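Local structure of oxygenase-reductase (Streptomyces fradiae, 4OSP) at residues Gly158-Ala163 and Gly251-Ala256. The protein is an oxidoreductase whose C-terminal domain, the part described here, is an NADP-binding ketoreductase of the short-chain dehydrogenase/reductase family acting at C-6 of angucyclinones. Sequence-based numbering, arbitrary orientation.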
loop_
_atom_site.group_PDB
_atom_site.type_symbol
_atom_site.label_atom_id
_atom_site.label_comp_id
_atom_site.label_asym_id
_atom_site.label_seq_id
_atom_site.Cartn_x
_atom_site.Cartn_y
_atom_site.Cartn_z
ATOM N N GLY B 158 -3.770 0.005 13.716
ATOM C CA GLY B 158 -3.242 -1.176 13.028
ATOM C C GLY B 158 -4.337 -2.119 12.529
ATOM O O GLY B 158 -4.108 -2.911 11.610
ATOM N N LEU B 159 -5.527 -2.017 13.125
ATOM C CA LEU B 159 -6.707 -2.777 12.687
ATOM C C LEU B 159 -7.226 -2.430 11.279
ATOM O O LEU B 159 -8.050 -3.163 10.735
ATOM C CB LEU B 159 -7.846 -2.660 13.710
ATOM C CG LEU B 159 -7.664 -3.329 15.080
ATOM C CD1 LEU B 159 -8.859 -3.046 15.981
ATOM C CD2 LEU B 159 -7.428 -4.832 14.946
ATOM N N THR B 160 -6.753 -1.323 10.696
ATOM C CA THR B 160 -7.011 -1.034 9.267
ATOM C C THR B 160 -6.111 -1.878 8.351
ATOM O O THR B 160 -6.358 -1.984 7.147
ATOM C CB THR B 160 -6.824 0.462 8.899
ATOM O OG1 THR B 160 -5.432 0.818 8.959
ATOM C CG2 THR B 160 -7.654 1.378 9.807
ATOM N N ARG B 161 -5.072 -2.474 8.935
ATOM C CA ARG B 161 -4.066 -3.227 8.184
ATOM C C ARG B 161 -4.113 -4.708 8.553
ATOM O O ARG B 161 -3.572 -5.561 7.841
ATOM C CB ARG B 161 -2.663 -2.662 8.473
ATOM C CG ARG B 161 -2.486 -1.169 8.191
ATOM C CD ARG B 161 -2.674 -0.879 6.712
ATOM N NE ARG B 161 -1.982 0.330 6.269
ATOM C CZ ARG B 161 -2.492 1.556 6.332
ATOM N NH1 ARG B 161 -3.703 1.756 6.850
ATOM N NH2 ARG B 161 -1.787 2.585 5.877
ATOM N N PHE B 162 -4.769 -4.993 9.676
ATOM C CA PHE B 162 -4.830 -6.329 10.257
ATOM C C PHE B 162 -6.290 -6.736 10.430
ATOM O O PHE B 162 -7.032 -6.094 11.184
ATOM C CB PHE B 162 -4.135 -6.320 11.627
ATOM C CG PHE B 162 -3.752 -7.684 12.133
ATOM C CD1 PHE B 162 -4.709 -8.539 12.681
ATOM C CD2 PHE B 162 -2.421 -8.105 12.093
ATOM C CE1 PHE B 162 -4.349 -9.794 13.156
ATOM C CE2 PHE B 162 -2.056 -9.360 12.570
ATOM C CZ PHE B 162 -3.020 -10.205 13.102
ATOM N N ALA B 163 -6.697 -7.793 9.730
ATOM C CA ALA B 163 -8.075 -8.289 9.806
ATOM C C ALA B 163 -8.467 -8.735 11.224
ATOM O O ALA B 163 -7.688 -9.392 11.928
ATOM C CB ALA B 163 -8.304 -9.410 8.804
ATOM N N GLY B 251 0.552 13.358 4.107
ATOM C CA GLY B 251 -0.336 12.403 3.463
ATOM C C GLY B 251 0.005 10.948 3.729
ATOM O O GLY B 251 -0.534 10.056 3.079
ATOM N N SER B 252 0.893 10.697 4.683
ATOM C CA SER B 252 1.399 9.348 4.885
ATOM C C SER B 252 0.908 8.719 6.182
ATOM O O SER B 252 0.228 9.363 6.981
ATOM C CB SER B 252 2.929 9.326 4.816
ATOM O OG SER B 252 3.491 9.898 5.979
ATOM N N TYR B 253 1.255 7.447 6.363
ATOM C CA TYR B 253 0.821 6.643 7.491
ATOM C C TYR B 253 2.085 6.121 8.197
ATOM O O TYR B 253 2.902 5.445 7.593
ATOM C CB TYR B 253 -0.068 5.493 6.979
ATOM C CG TYR B 253 -0.515 4.478 8.032
ATOM C CD1 TYR B 253 0.315 3.414 8.396
ATOM C CD2 TYR B 253 -1.795 4.561 8.638
ATOM C CE1 TYR B 253 -0.087 2.479 9.336
ATOM C CE2 TYR B 253 -2.196 3.631 9.594
ATOM C CZ TYR B 253 -1.334 2.594 9.938
ATOM O OH TYR B 253 -1.706 1.644 10.874
ATOM N N LEU B 254 2.267 6.491 9.459
ATOM C CA LEU B 254 3.400 5.993 10.239
ATOM C C LEU B 254 3.041 4.752 11.045
ATOM O O LEU B 254 2.035 4.719 11.757
ATOM C CB LEU B 254 3.986 7.090 11.131
ATOM C CG LEU B 254 4.934 7.984 10.336
ATOM C CD1 LEU B 254 4.177 9.147 9.721
ATOM C CD2 LEU B 254 6.106 8.473 11.166
ATOM N N ASP B 255 3.866 3.724 10.910
ATOM C CA ASP B 255 3.573 2.427 11.489
ATOM C C ASP B 255 4.231 2.307 12.858
ATOM O O ASP B 255 5.315 1.730 13.001
ATOM C CB ASP B 255 4.043 1.326 10.540
ATOM C CG ASP B 255 3.829 -0.062 11.094
ATOM O OD1 ASP B 255 3.059 -0.239 12.067
ATOM O OD2 ASP B 255 4.442 -0.995 10.547
ATOM N N ALA B 256 3.567 2.874 13.864
ATOM C CA ALA B 256 4.069 2.866 15.249
ATOM C C ALA B 256 3.514 1.679 16.027
ATOM O O ALA B 256 2.830 1.849 17.035
ATOM C CB ALA B 256 3.724 4.171 15.945
#
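The guanidinium of R161 lies almost centrally over one face of the Y253 ring: its CZ stands 3.7 Å from the ring centroid and just 2° off the ring normal, a cation-pi stack. The two planes are inclined by 28°, and the tilt brings NH2 down toward the root of the ring, 3.1 Å from Y253 CG, while NH1 hangs over the other end of one flank, 3.6 Å from Y253 CE2. The two side chains run past each other in opposite directions, and the aliphatic CG of R161 ends up near the hydroxyl of Y253, 4.0 Å from its OH. A bend of the R161 chain at chi2 lays the guanidinium over the ring. Y253 extends toward the loop with its CG anti to the backbone N (chi1 175°).

A weak hydrogen bond from R161 NH1 to T160 OG1, 2.9 Å long, may limit the rotation of the guanidinium, and D178 of helix 168-187 adds a long, weak ion pair to NH1. The stronger partner of T160 OG1 is the carbonyl oxygen of S157, which also receives a weak hydrogen bond from Y253 OH. Beyond the hydroxyl end of the ring, G158 CA comes within 3.9 Å of Y253 OH. Within the loop, R161 N bonds to G158 O, closing the short 3-10 turn.

T160 O accepts a hydrogen bond from Q179 of a second subunit, which places the loop next to that subunit. T160 also touches K174, an NADP-binding residue. The contact thus ties the loop between strand 151-155 and helix 168-187 to the last strand, 253-256, whose L254 pairs through its backbone with strand 194-204 in the parallel sheet of this Rossmann fold of the short-chain dehydrogenase/reductase family.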